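Local coordinates for putative lipase/esterase (Lactobacillus plantarum WCFS1, PDB 3BXP), which probably hydrolyses carboxylic esters, as a putative lipase or carboxylesterase of the alpha/beta-hydrolase clan, at residues 16-21 / 69-74; 86-91 / 138-143; 127-132 / 184-189; 196-201 / 226-231. All blocks are in the same frame, centred on the assembly; numbering follows the deposited sequence.

Interaction 1: 16-21 / 69-74; sequences FQITAY and VVLNYQ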
loop_
_atom_site.group_PDB
_atom_site.type_symbol
_atom_site.label_atom_id
_atom_site.label_comp_id
_atom_site.label_asym_id
_atom_site.label_seq_id
_atom_site.Cartn_x
_atom_site.Cartn_y
_atom_site.Cartn_z
ATOM N N PHE B 16 16.626 14.593 -26.818
ATOM C CA PHE B 16 15.756 13.514 -26.368
ATOM C C PHE B 16 14.446 13.551 -27.104
ATOM O O PHE B 16 14.004 14.613 -27.560
ATOM C CB PHE B 16 15.473 13.595 -24.873
ATOM C CG PHE B 16 14.809 14.877 -24.442
ATOM C CD1 PHE B 16 15.552 16.042 -24.308
ATOM C CD2 PHE B 16 13.442 14.917 -24.141
ATOM C CE1 PHE B 16 14.962 17.217 -23.917
ATOM C CE2 PHE B 16 12.862 16.112 -23.748
ATOM C CZ PHE B 16 13.604 17.244 -23.620
ATOM N N GLN B 17 13.816 12.392 -27.220
ATOM C CA GLN B 17 12.563 12.298 -27.941
ATOM C C GLN B 17 11.339 12.142 -27.069
ATOM O O GLN B 17 11.286 11.379 -26.100
ATOM C CB GLN B 17 12.623 11.197 -28.975
ATOM C CG GLN B 17 13.535 11.590 -30.140
ATOM C CD GLN B 17 13.779 10.440 -31.055
ATOM O OE1 GLN B 17 13.758 9.292 -30.622
ATOM N NE2 GLN B 17 14.018 10.730 -32.335
ATOM N N ILE B 18 10.322 12.875 -27.484
ATOM C CA ILE B 18 9.044 12.825 -26.815
ATOM C C ILE B 18 7.970 12.546 -27.863
ATOM O O ILE B 18 8.133 12.873 -29.051
ATOM C CB ILE B 18 8.732 14.156 -26.121
ATOM C CG1 ILE B 18 8.432 15.236 -27.177
ATOM C CG2 ILE B 18 9.848 14.522 -25.119
ATOM C CD1 ILE B 18 7.856 16.553 -26.563
ATOM N N THR B 19 6.874 11.953 -27.431
ATOM C CA THR B 19 5.634 11.903 -28.228
ATOM C C THR B 19 4.532 12.501 -27.376
ATOM O O THR B 19 4.278 12.051 -26.244
ATOM C CB THR B 19 5.273 10.464 -28.618
ATOM O OG1 THR B 19 6.323 9.930 -29.427
ATOM C CG2 THR B 19 3.954 10.387 -29.417
ATOM N N ALA B 20 3.837 13.480 -27.942
ATOM C CA ALA B 20 2.653 14.052 -27.300
ATOM C C ALA B 20 1.380 13.511 -27.909
ATOM O O ALA B 20 1.244 13.349 -29.113
ATOM C CB ALA B 20 2.642 15.572 -27.384
ATOM N N TYR B 21 0.485 13.180 -27.017
ATOM C CA TYR B 21 -0.851 12.732 -27.411
ATOM C C TYR B 21 -1.852 13.738 -26.865
ATOM O O TYR B 21 -2.159 13.751 -25.666
ATOM C CB TYR B 21 -1.115 11.367 -26.825
ATOM C CG TYR B 21 -0.121 10.318 -27.231
ATOM C CD1 TYR B 21 -0.269 9.614 -28.421
ATOM C CD2 TYR B 21 0.965 10.042 -26.435
ATOM C CE1 TYR B 21 0.641 8.635 -28.774
ATOM C CE2 TYR B 21 1.884 9.045 -26.791
ATOM C CZ TYR B 21 1.692 8.355 -27.959
ATOM O OH TYR B 21 2.599 7.380 -28.290
ATOM N N VAL B 69 2.070 12.713 -22.455
ATOM C CA VAL B 69 3.351 12.898 -23.193
ATOM C C VAL B 69 4.273 11.809 -22.697
ATOM O O VAL B 69 4.385 11.603 -21.486
ATOM C CB VAL B 69 4.003 14.297 -22.933
ATOM C CG1 VAL B 69 5.492 14.406 -23.492
ATOM C CG2 VAL B 69 3.124 15.465 -23.511
ATOM N N VAL B 70 4.921 11.098 -23.613
ATOM C CA VAL B 70 5.941 10.115 -23.231
ATOM C C VAL B 70 7.295 10.715 -23.463
ATOM O O VAL B 70 7.538 11.261 -24.533
ATOM C CB VAL B 70 5.762 8.787 -24.024
ATOM C CG1 VAL B 70 6.898 7.803 -23.638
ATOM C CG2 VAL B 70 4.339 8.170 -23.746
ATOM N N LEU B 71 8.123 10.677 -22.410
ATOM C CA LEU B 71 9.451 11.290 -22.329
ATOM C C LEU B 71 10.503 10.193 -22.336
ATOM O O LEU B 71 10.621 9.446 -21.390
ATOM C CB LEU B 71 9.591 12.133 -21.074
ATOM C CG LEU B 71 11.081 12.498 -20.784
ATOM C CD1 LEU B 71 11.805 13.226 -21.912
ATOM C CD2 LEU B 71 11.076 13.273 -19.441
ATOM N N ASN B 72 11.215 10.063 -23.450
ATOM C CA ASN B 72 12.289 9.113 -23.570
ATOM C C ASN B 72 13.593 9.703 -23.046
ATOM O O ASN B 72 14.365 10.196 -23.784
ATOM C CB ASN B 72 12.412 8.691 -25.034
ATOM C CG ASN B 72 11.470 7.524 -25.431
ATOM O OD1 ASN B 72 10.639 7.033 -24.663
ATOM N ND2 ASN B 72 11.664 7.042 -26.648
ATOM N N TYR B 73 13.763 9.649 -21.744
ATOM C CA TYR B 73 14.851 10.335 -21.013
ATOM C C TYR B 73 16.196 9.651 -21.317
ATOM O O TYR B 73 16.277 8.507 -21.785
ATOM C CB TYR B 73 14.517 10.385 -19.501
ATOM C CG TYR B 73 14.267 8.993 -19.002
ATOM C CD1 TYR B 73 15.332 8.157 -18.728
ATOM C CD2 TYR B 73 12.967 8.478 -18.865
ATOM C CE1 TYR B 73 15.148 6.826 -18.322
ATOM C CE2 TYR B 73 12.763 7.136 -18.480
ATOM C CZ TYR B 73 13.848 6.319 -18.221
ATOM O OH TYR B 73 13.639 4.989 -17.878
ATOM N N GLN B 74 17.266 10.362 -20.997
ATOM C CA GLN B 74 18.620 9.871 -21.216
ATOM C C GLN B 74 18.850 8.462 -20.698
ATOM O O GLN B 74 18.601 8.152 -19.519
ATOM C CB GLN B 74 19.574 10.813 -20.489
ATOM C CG GLN B 74 20.990 10.618 -20.776
ATOM C CD GLN B 74 21.308 10.851 -22.216
ATOM O OE1 GLN B 74 21.058 11.927 -22.740
ATOM N NE2 GLN B 74 21.866 9.846 -22.879
HETATM O O HOH W 1 15.433 10.123 -26.323
HETATM O O HOH W 2 13.614 7.347 -28.447
#
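Thr19 O receives two groups from the facing strand: Val70 N as a hydrogen-bond donor at 2.9 Å, and the CA-H of Val69, whose CA stands 3.3 Å from that oxygen. Thr19 N donates to Val70 O at 3.1 Å, which makes Thr19 and Val70 a hydrogen-bonded antiparallel pair. Further along, Asn72 N reaches Gln17 O. Asn72 is the centre of an inverse gamma turn, and a water accepts from Gln17 N and donates to Asn72 O. A second water bridges Gln17 OE1 and Asn72 ND2 in the modelled conformer, a link made doubtful by the second conformer of Gln17. On the apolar face Val69 straddles two neighbours. Its CG1, anti to the backbone N (chi1 169°), faces Ile18 CB, while CG2 rests 3.9 Å from Ala20 CB. An alanine here would remove both branches and would probably open a gap beside Ile18 and Ala20. Leu71 CD1 meets the Phe16 ring obliquely, 3.2 Å from CD2, and also meets Ile18 CG2 at 4.0 Å. On the other face Val70 CG2 comes to the edge of the Tyr21 ring, near its plane and 4.0 Å from CE2, while Thr19 OG1 bonds to Gln6. Strand 16-23 is thus held between strands 2-9 and 67-72, antiparallel to both, with helix 85-99 packed over Phe16, Ile18 and Leu71, and strand 35-41 beyond Val69.

Interaction 2: 86-91 / 138-143; sequences ALQQLG and RYHLDH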
loop_
_atom_site.group_PDB
_atom_site.type_symbol
_atom_site.label_atom_id
_atom_site.label_comp_id
_atom_site.label_asym_id
_atom_site.label_seq_id
_atom_site.Cartn_x
_atom_site.Cartn_y
_atom_site.Cartn_z
ATOM N N ALA B 86 18.744 13.541 -17.318
ATOM C CA ALA B 86 17.326 13.169 -17.327
ATOM C C ALA B 86 16.456 14.180 -16.573
ATOM O O ALA B 86 15.331 14.406 -16.980
ATOM C CB ALA B 86 17.104 11.739 -16.770
ATOM N N LEU B 87 16.959 14.717 -15.476
ATOM C CA LEU B 87 16.249 15.721 -14.651
ATOM C C LEU B 87 16.004 17.028 -15.445
ATOM O O LEU B 87 14.896 17.570 -15.459
ATOM C CB LEU B 87 17.026 16.028 -13.363
ATOM C CG LEU B 87 17.236 14.903 -12.382
ATOM C CD1 LEU B 87 18.193 15.360 -11.288
ATOM C CD2 LEU B 87 15.909 14.425 -11.790
ATOM N N GLN B 88 17.034 17.460 -16.171
ATOM C CA GLN B 88 16.983 18.662 -17.039
ATOM C C GLN B 88 15.987 18.446 -18.181
ATOM O O GLN B 88 15.164 19.312 -18.480
ATOM C CB GLN B 88 18.400 19.031 -17.515
ATOM C CG GLN B 88 19.287 19.437 -16.339
ATOM C CD GLN B 88 20.804 19.436 -16.554
ATOM O OE1 GLN B 88 21.349 18.839 -17.468
ATOM N NE2 GLN B 88 21.495 20.066 -15.622
ATOM N N GLN B 89 16.002 17.243 -18.760
ATOM C CA GLN B 89 15.069 16.892 -19.851
ATOM C C GLN B 89 13.616 16.844 -19.392
ATOM O O GLN B 89 12.724 17.262 -20.102
ATOM C CB GLN B 89 15.452 15.544 -20.444
ATOM C CG GLN B 89 16.802 15.510 -21.128
ATOM C CD GLN B 89 17.294 14.098 -21.475
ATOM O OE1 GLN B 89 16.927 13.078 -20.848
ATOM N NE2 GLN B 89 18.166 14.041 -22.493
ATOM N N LEU B 90 13.400 16.339 -18.193
ATOM C CA LEU B 90 12.056 16.284 -17.638
ATOM C C LEU B 90 11.618 17.749 -17.367
ATOM O O LEU B 90 10.513 18.137 -17.689
ATOM C CB LEU B 90 12.032 15.442 -16.385
ATOM C CG LEU B 90 10.722 15.288 -15.611
ATOM C CD1 LEU B 90 9.483 15.087 -16.530
ATOM C CD2 LEU B 90 10.849 14.150 -14.585
ATOM N N GLY B 91 12.512 18.551 -16.803
ATOM C CA GLY B 91 12.233 19.976 -16.667
ATOM C C GLY B 91 11.942 20.694 -17.989
ATOM O O GLY B 91 11.040 21.562 -18.062
ATOM N N ARG B 138 21.228 23.854 -8.202
ATOM C CA ARG B 138 22.358 22.972 -8.400
ATOM C C ARG B 138 22.256 22.174 -9.684
ATOM O O ARG B 138 23.264 21.852 -10.295
ATOM C CB ARG B 138 22.469 22.008 -7.229
ATOM C CG ARG B 138 23.562 20.985 -7.370
ATOM C CD ARG B 138 23.364 19.875 -6.342
ATOM N NE ARG B 138 23.598 20.366 -4.993
ATOM C CZ ARG B 138 24.803 20.471 -4.451
ATOM N NH1 ARG B 138 25.871 20.108 -5.152
ATOM N NH2 ARG B 138 24.941 20.933 -3.213
ATOM N N TYR B 139 21.025 21.829 -10.077
ATOM C CA TYR B 139 20.796 20.923 -11.232
ATOM C C TYR B 139 20.195 21.704 -12.397
ATOM O O TYR B 139 19.696 21.145 -13.392
ATOM C CB TYR B 139 19.924 19.718 -10.822
ATOM C CG TYR B 139 20.692 18.779 -9.907
ATOM C CD1 TYR B 139 21.761 18.013 -10.383
ATOM C CD2 TYR B 139 20.355 18.658 -8.600
ATOM C CE1 TYR B 139 22.477 17.181 -9.553
ATOM C CE2 TYR B 139 21.047 17.823 -7.752
ATOM C CZ TYR B 139 22.120 17.090 -8.226
ATOM O OH TYR B 139 22.817 16.242 -7.383
ATOM N N HIS B 140 20.266 23.022 -12.244
ATOM C CA HIS B 140 19.957 23.942 -13.312
ATOM C C HIS B 140 18.522 23.844 -13.776
ATOM O O HIS B 140 18.296 23.931 -14.975
ATOM C CB HIS B 140 20.902 23.669 -14.490
ATOM C CG HIS B 140 22.359 23.718 -14.116
ATOM N ND1 HIS B 140 23.085 24.891 -14.089
ATOM C CD2 HIS B 140 23.210 22.741 -13.721
ATOM C CE1 HIS B 140 24.324 24.632 -13.707
ATOM N NE2 HIS B 140 24.427 23.335 -13.476
ATOM N N LEU B 141 17.575 23.660 -12.849
ATOM C CA LEU B 141 16.157 23.434 -13.170
ATOM C C LEU B 141 15.382 24.741 -13.111
ATOM O O LEU B 141 14.177 24.814 -13.415
ATOM C CB LEU B 141 15.482 22.429 -12.221
ATOM C CG LEU B 141 15.971 20.986 -12.159
ATOM C CD1 LEU B 141 15.043 20.090 -11.292
ATOM C CD2 LEU B 141 16.220 20.436 -13.567
ATOM N N ASP B 142 16.067 25.782 -12.676
ATOM C CA ASP B 142 15.427 27.083 -12.515
ATOM C C ASP B 142 15.481 27.863 -13.832
ATOM O O ASP B 142 15.079 29.017 -13.906
ATOM C CB ASP B 142 16.054 27.858 -11.345
ATOM C CG ASP B 142 17.572 27.968 -11.442
ATOM O OD1 ASP B 142 18.146 27.668 -12.512
ATOM O OD2 ASP B 142 18.188 28.377 -10.433
ATOM N N HIS B 143 15.966 27.204 -14.875
ATOM C CA HIS B 143 15.937 27.752 -16.207
ATOM C C HIS B 143 14.604 27.405 -16.907
ATOM O O HIS B 143 14.271 27.928 -17.967
ATOM C CB HIS B 143 17.161 27.231 -16.966
ATOM C CG HIS B 143 18.458 27.670 -16.345
ATOM N ND1 HIS B 143 18.687 27.610 -14.981
ATOM C CD2 HIS B 143 19.570 28.223 -16.888
ATOM C CE1 HIS B 143 19.891 28.086 -14.717
ATOM N NE2 HIS B 143 20.450 28.456 -15.857
#
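Gln88 NE2 donates to Tyr139 O at 3.1 Å, and the bond is nearly straight at the hydrogen (166°). The acceptor lies in the plane of the Gln88 amide, yet the donor stands well above the carbonyl plane of Tyr139 rather than on a lone pair. The glutamine reaches it with an extended chain, its CG anti to its own carbonyl carbon (chi1 -64°) and 3.4 Å from the same Tyr139 O. A leucine in place of Gln88 would remove the amide donor and would probably leave Tyr139 O without this partner. Close packing continues at Leu141, whose CD2 fits against the helix backbone, 3.7 Å from Leu87 O. The rest is looser. Leu87 CD1 only grazes the Tyr139 ring, 4.5 Å from CG; Arg138 CG covers one face of that ring, and Tyr139 OH bonds to Asp177. Toward solvent, the exposed His140 ring runs beside the Gln88 amide, pointing the same way, with the planes 67° apart and CD2 3.7 Å from NE2. Val129 of helix 118-129 backs both Tyr139 and Leu141 on the buried side. His140, with positive phi, is the C-prime residue of a Schellman motif closing helix 133-138: Leu141 N returns to Arg136 O and His140 N to Thr137 O, and the carbonyl that Gln88 binds belongs to the residue just before the C-prime position.

Interaction 3: 127-132 / 184-189; sequences NGVATQ and QRLVTP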
loop_
_atom_site.group_PDB
_atom_site.type_symbol
_atom_site.label_atom_id
_atom_site.label_comp_id
_atom_site.label_asym_id
_atom_site.label_seq_id
_atom_site.Cartn_x
_atom_site.Cartn_y
_atom_site.Cartn_z
ATOM N N ASN B 127 10.879 14.710 -8.159
ATOM C CA ASN B 127 9.908 15.153 -7.169
ATOM C C ASN B 127 10.635 15.791 -5.976
ATOM O O ASN B 127 10.146 16.751 -5.340
ATOM C CB ASN B 127 8.982 14.011 -6.726
ATOM C CG ASN B 127 7.733 14.525 -6.062
ATOM O OD1 ASN B 127 7.310 15.665 -6.309
ATOM N ND2 ASN B 127 7.141 13.722 -5.179
ATOM N N GLY B 128 11.819 15.276 -5.693
ATOM C CA GLY B 128 12.671 15.795 -4.617
ATOM C C GLY B 128 13.469 17.034 -4.950
ATOM O O GLY B 128 13.409 18.041 -4.283
ATOM N N VAL B 129 14.234 16.934 -6.011
ATOM C CA VAL B 129 15.046 18.027 -6.532
ATOM C C VAL B 129 14.274 19.279 -6.981
ATOM O O VAL B 129 14.669 20.397 -6.659
ATOM C CB VAL B 129 15.884 17.517 -7.733
ATOM C CG1 VAL B 129 16.620 18.659 -8.439
ATOM C CG2 VAL B 129 16.862 16.478 -7.251
ATOM N N ALA B 130 13.199 19.073 -7.739
ATOM C CA ALA B 130 12.455 20.162 -8.393
ATOM C C ALA B 130 11.643 20.982 -7.384
ATOM O O ALA B 130 11.114 22.014 -7.764
ATOM C CB ALA B 130 11.501 19.648 -9.545
ATOM N N THR B 131 11.558 20.500 -6.134
ATOM C CA THR B 131 10.702 21.088 -5.104
ATOM C C THR B 131 11.553 21.671 -3.976
ATOM O O THR B 131 11.036 22.152 -2.949
ATOM C CB THR B 131 9.663 20.043 -4.521
ATOM O OG1 THR B 131 10.377 18.920 -4.028
ATOM C CG2 THR B 131 8.596 19.592 -5.533
ATOM N N GLN B 132 12.870 21.652 -4.170
ATOM C CA GLN B 132 13.837 22.319 -3.248
ATOM C C GLN B 132 14.677 23.378 -3.972
ATOM O O GLN B 132 15.455 23.059 -4.869
ATOM C CB GLN B 132 14.798 21.303 -2.649
ATOM C CG GLN B 132 14.142 20.315 -1.791
ATOM C CD GLN B 132 15.077 19.253 -1.292
ATOM O OE1 GLN B 132 16.098 19.560 -0.698
ATOM N NE2 GLN B 132 14.712 17.990 -1.492
ATOM N N GLN B 184 14.590 8.555 -2.029
ATOM C CA GLN B 184 13.829 8.763 -0.806
ATOM C C GLN B 184 14.553 9.766 0.108
ATOM O O GLN B 184 13.950 10.419 0.966
ATOM C CB GLN B 184 13.594 7.434 -0.103
ATOM C CG GLN B 184 14.758 6.790 0.634
ATOM C CD GLN B 184 15.778 6.034 -0.235
ATOM O OE1 GLN B 184 15.791 6.190 -1.469
ATOM N NE2 GLN B 184 16.614 5.187 0.400
ATOM N N ARG B 185 15.867 9.850 -0.057
ATOM C CA ARG B 185 16.667 10.738 0.769
ATOM C C ARG B 185 16.493 12.209 0.382
ATOM O O ARG B 185 16.949 13.117 1.108
ATOM C CB ARG B 185 18.142 10.371 0.758
ATOM C CG ARG B 185 18.448 9.040 1.412
ATOM C CD ARG B 185 19.961 8.804 1.419
ATOM N NE ARG B 185 20.334 7.542 2.054
ATOM C CZ ARG B 185 20.232 7.326 3.356
ATOM N NH1 ARG B 185 19.743 8.285 4.131
ATOM N NH2 ARG B 185 20.596 6.161 3.880
ATOM N N LEU B 186 15.817 12.453 -0.727
ATOM C CA LEU B 186 15.585 13.811 -1.223
ATOM C C LEU B 186 14.155 14.289 -0.939
ATOM O O LEU B 186 13.748 15.389 -1.349
ATOM C CB LEU B 186 15.872 13.895 -2.726
ATOM C CG LEU B 186 17.262 13.409 -3.196
ATOM C CD1 LEU B 186 17.457 13.486 -4.710
ATOM C CD2 LEU B 186 18.340 14.181 -2.515
ATOM N N VAL B 187 13.388 13.444 -0.247
ATOM C CA VAL B 187 12.013 13.781 0.133
ATOM C C VAL B 187 12.054 14.867 1.231
ATOM O O VAL B 187 12.884 14.809 2.144
ATOM C CB VAL B 187 11.211 12.551 0.628
ATOM C CG1 VAL B 187 9.847 12.967 1.219
ATOM C CG2 VAL B 187 11.067 11.500 -0.532
ATOM N N THR B 188 11.168 15.847 1.093
ATOM C CA THR B 188 10.960 16.894 2.111
ATOM C C THR B 188 9.448 17.219 2.108
ATOM O O THR B 188 8.700 16.700 1.303
ATOM C CB THR B 188 11.742 18.200 1.809
ATOM O OG1 THR B 188 11.131 18.889 0.702
ATOM C CG2 THR B 188 13.245 17.922 1.523
ATOM N N PRO B 189 8.993 18.012 3.067
ATOM C CA PRO B 189 7.575 18.331 3.056
ATOM C C PRO B 189 7.141 19.060 1.790
ATOM O O PRO B 189 5.938 19.190 1.542
ATOM C CB PRO B 189 7.441 19.212 4.308
ATOM C CG PRO B 189 8.461 18.621 5.209
ATOM C CD PRO B 189 9.633 18.441 4.317
HETATM O O HOH W 3 11.398 17.701 -1.788
#
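Helix 118-129, which starts within a GxSxG sequence that probably forms a nucleophile elbow, is followed by a type I turn from Val129 to Gln132, and both helix and turn meet the short 3-10 segment and loop of 184-189. The backbones come closest at Gly128, whose CA lies 3.5 Å from Leu186 O. A side chain on that glycine would run into Leu186 CB, so its bareness lets the loop approach. Beside it Val129 CG2 and Leu186 CD1 lie alongside each other, pointing the same way, at 4.0 Å. Gln132 extends across the loop, and its amide crosses Thr188 CG2 at an angle, NE2 being 3.4 Å from that methyl. The same NE2 comes within 2.8 Å of Leu186 O, but the angle is too poor for a hydrogen bond; its bond to Gly128 O is weak. One water bridges the two segments. It donates to Thr131 OG1 at 2.7 Å, weakly to Leu186 O, and is bonded to Thr188 OG1 at 2.8 Å. With chi1 at 72°, Thr188 OG1 sits between its backbone N and carbonyl carbon, and it also bonds to Ala190 N. The polar side of this contact is therefore joined chiefly through a shared water, with bent or weak bonds around the Gln132 amide, while the close fit at Gly128 and the Val129-Leu186 pair supply the direct packing.

Interaction 4: 196-201 / 226-231; sequences VWQTAT and YHLFGS. With PGR (R-1,2-propanediol), chain D.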
loop_
_atom_site.group_PDB
_atom_site.type_symbol
_atom_site.label_atom_id
_atom_site.label_comp_id
_atom_site.label_asym_id
_atom_site.label_seq_id
_atom_site.Cartn_x
_atom_site.Cartn_y
_atom_site.Cartn_z
ATOM N N VAL B 196 1.790 5.556 -5.277
ATOM C CA VAL B 196 2.803 4.538 -5.525
ATOM C C VAL B 196 2.128 3.155 -5.510
ATOM O O VAL B 196 1.302 2.844 -4.646
ATOM C CB VAL B 196 3.897 4.612 -4.431
ATOM C CG1 VAL B 196 5.037 3.626 -4.645
ATOM C CG2 VAL B 196 4.450 6.015 -4.243
ATOM N N TRP B 197 2.476 2.336 -6.471
ATOM C CA TRP B 197 2.020 0.917 -6.502
ATOM C C TRP B 197 3.123 0.009 -6.962
ATOM O O TRP B 197 4.047 0.408 -7.695
ATOM C CB TRP B 197 0.745 0.715 -7.340
ATOM C CG TRP B 197 0.962 0.807 -8.791
ATOM C CD1 TRP B 197 0.978 1.957 -9.542
ATOM C CD2 TRP B 197 1.238 -0.267 -9.707
ATOM N NE1 TRP B 197 1.224 1.667 -10.840
ATOM C CE2 TRP B 197 1.400 0.307 -10.975
ATOM C CE3 TRP B 197 1.403 -1.642 -9.576
ATOM C CZ2 TRP B 197 1.677 -0.463 -12.101
ATOM C CZ3 TRP B 197 1.655 -2.401 -10.713
ATOM C CH2 TRP B 197 1.793 -1.807 -11.947
ATOM N N GLN B 198 3.053 -1.226 -6.494
ATOM C CA GLN B 198 3.970 -2.256 -6.957
ATOM C C GLN B 198 3.364 -3.593 -6.674
ATOM O O GLN B 198 2.398 -3.694 -5.957
ATOM C CB GLN B 198 5.324 -2.118 -6.262
ATOM C CG GLN B 198 6.412 -3.084 -6.752
ATOM C CD GLN B 198 7.820 -2.616 -6.403
ATOM O OE1 GLN B 198 8.013 -1.806 -5.493
ATOM N NE2 GLN B 198 8.811 -3.174 -7.078
ATOM N N THR B 199 3.946 -4.651 -7.210
ATOM C CA THR B 199 3.514 -5.990 -6.759
ATOM C C THR B 199 4.466 -6.582 -5.770
ATOM O O THR B 199 5.659 -6.347 -5.821
ATOM C CB THR B 199 3.302 -6.977 -7.905
ATOM O OG1 THR B 199 4.564 -7.289 -8.520
ATOM C CG2 THR B 199 2.341 -6.405 -8.932
ATOM N N ALA B 200 3.901 -7.344 -4.835
ATOM C CA ALA B 200 4.673 -7.845 -3.697
ATOM C C ALA B 200 5.742 -8.828 -4.173
ATOM O O ALA B 200 6.805 -8.967 -3.546
ATOM C CB ALA B 200 3.740 -8.523 -2.667
ATOM N N THR B 201 5.422 -9.471 -5.290
ATOM C CA THR B 201 6.162 -10.616 -5.831
ATOM C C THR B 201 7.135 -10.216 -6.954
ATOM O O THR B 201 7.727 -11.078 -7.598
ATOM C CB THR B 201 5.197 -11.686 -6.445
ATOM O OG1 THR B 201 4.447 -11.110 -7.535
ATOM C CG2 THR B 201 4.242 -12.257 -5.412
ATOM N N TYR B 226 -0.271 4.197 -1.273
ATOM C CA TYR B 226 0.615 3.103 -1.611
ATOM C C TYR B 226 -0.147 1.790 -1.637
ATOM O O TYR B 226 -0.865 1.441 -0.662
ATOM C CB TYR B 226 1.728 2.999 -0.563
ATOM C CG TYR B 226 2.732 1.869 -0.736
ATOM C CD1 TYR B 226 3.281 1.598 -1.952
ATOM C CD2 TYR B 226 3.199 1.138 0.359
ATOM C CE1 TYR B 226 4.241 0.600 -2.117
ATOM C CE2 TYR B 226 4.179 0.162 0.203
ATOM C CZ TYR B 226 4.693 -0.091 -1.028
ATOM O OH TYR B 226 5.660 -1.057 -1.184
ATOM N N HIS B 227 -0.034 1.137 -2.785
ATOM C CA HIS B 227 -0.691 -0.151 -3.015
ATOM C C HIS B 227 0.278 -1.171 -3.437
ATOM O O HIS B 227 0.754 -1.148 -4.570
ATOM C CB HIS B 227 -1.816 0.002 -4.047
ATOM C CG HIS B 227 -2.885 0.939 -3.610
ATOM N ND1 HIS B 227 -3.932 0.557 -2.800
ATOM C CD2 HIS B 227 -3.043 2.263 -3.823
ATOM C CE1 HIS B 227 -4.705 1.607 -2.560
ATOM N NE2 HIS B 227 -4.183 2.658 -3.159
ATOM N N LEU B 228 0.576 -2.074 -2.504
ATOM C CA LEU B 228 1.391 -3.236 -2.789
ATOM C C LEU B 228 0.503 -4.483 -2.965
ATOM O O LEU B 228 -0.043 -5.038 -2.013
ATOM C CB LEU B 228 2.393 -3.424 -1.649
ATOM C CG LEU B 228 3.460 -4.501 -1.842
ATOM C CD1 LEU B 228 4.476 -4.026 -2.887
ATOM C CD2 LEU B 228 4.111 -4.700 -0.490
ATOM N N PHE B 229 0.287 -4.854 -4.217
ATOM C CA PHE B 229 -0.682 -5.885 -4.542
ATOM C C PHE B 229 -0.106 -7.241 -4.199
ATOM O O PHE B 229 1.090 -7.486 -4.375
ATOM C CB PHE B 229 -1.068 -5.856 -6.040
ATOM C CG PHE B 229 -1.784 -4.621 -6.445
ATOM C CD1 PHE B 229 -3.155 -4.519 -6.269
ATOM C CD2 PHE B 229 -1.104 -3.535 -6.975
ATOM C CE1 PHE B 229 -3.794 -3.390 -6.612
ATOM C CE2 PHE B 229 -1.807 -2.378 -7.334
ATOM C CZ PHE B 229 -3.128 -2.322 -7.122
ATOM N N GLY B 230 -0.975 -8.101 -3.697
ATOM C CA GLY B 230 -0.574 -9.429 -3.257
ATOM C C GLY B 230 -0.064 -10.291 -4.390
ATOM O O GLY B 230 0.979 -10.953 -4.270
ATOM N N SER B 231 -0.824 -10.260 -5.477
ATOM C CA SER B 231 -0.571 -11.103 -6.654
ATOM C C SER B 231 0.101 -10.330 -7.801
ATOM O O SER B 231 -0.173 -9.158 -8.025
ATOM C CB SER B 231 -1.893 -11.669 -7.172
ATOM O OG SER B 231 -1.651 -12.329 -8.392
HETATM C C1 PGR D . -4.933 -8.836 -4.199
HETATM C C2 PGR D . -4.877 -7.315 -3.984
HETATM C C3 PGR D . -6.114 -6.817 -3.278
HETATM O O1 PGR D . -3.598 -9.344 -4.271
HETATM O O2 PGR D . -3.703 -6.881 -3.271
#
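Val196 O accepts from His227 N at 2.9 Å, the first of four backbone bonds joining the two parallel strands of a beta-alpha-beta crossover (strand 194-199, helix 208-219, strand 224-229). Gln198 N to His227 O and Phe229 N to Gln198 O follow, and Ala200 N to Phe229 O, 2.9 Å, carries the pairing one residue past strand 194-199. On one face Val196 CG1 touches Tyr226 CD1 at 3.8 Å, and Val196 O lies at the edge of the Tyr226 ring. On the other, Trp197 CG stands between its backbone N and carbonyl carbon (chi1 73°), which lays the indole beside Phe229; Trp197 CE3 approaches the edge of the phenylalanine ring, 4.0 Å from CE2. Leu228 CD1 reaches back to Gln198 CB at 4.0 Å. A second shell fixes these groups. Ser210 of the crossover helix binds both Gln198 OE1 and Tyr226 OH, Asp202 holds Gln198 NE2, and Trp259 stacks on Trp197. Farther out, Tyr226, His227 and Leu228 pair antiparallel with a strand of the second subunit, extending the sheet across the interface, and His227 ND1 bonds to His227 ND1 of that subunit. At this interface a propanediol, probably from the crystallisation liquor, bonds Glu269 OE1 and His227 NE2 of the second subunit; Gly230 N donates to its O2 at 3.0 Å, Ser231 N to its O1 at 3.2 Å, and a CB on Gly230 would collide with O1.

Overall arrangement
Interactions 1 and 4 lie in the same mixed sheet, their centres about 27 Å apart on opposite sides of the chain's centre: the first joins strands near one end, the second ends at strand 224-229, where the second subunit continues the sheet. Interactions 2 and 3 belong to the helices and loops around it. Helix 85-99, next after strand 67-72, connects interactions 1 and 2 through Gln89 and Leu90; Val129 connects interactions 2 and 3, whose segments alternate along the chain and whose centres are about 14 Å apart. Interaction 4 comes last in sequence and touches none of the others. Contacts thus join interactions 1, 2 and 3, while interaction 4 stands apart at the sheet's dimer-side edge.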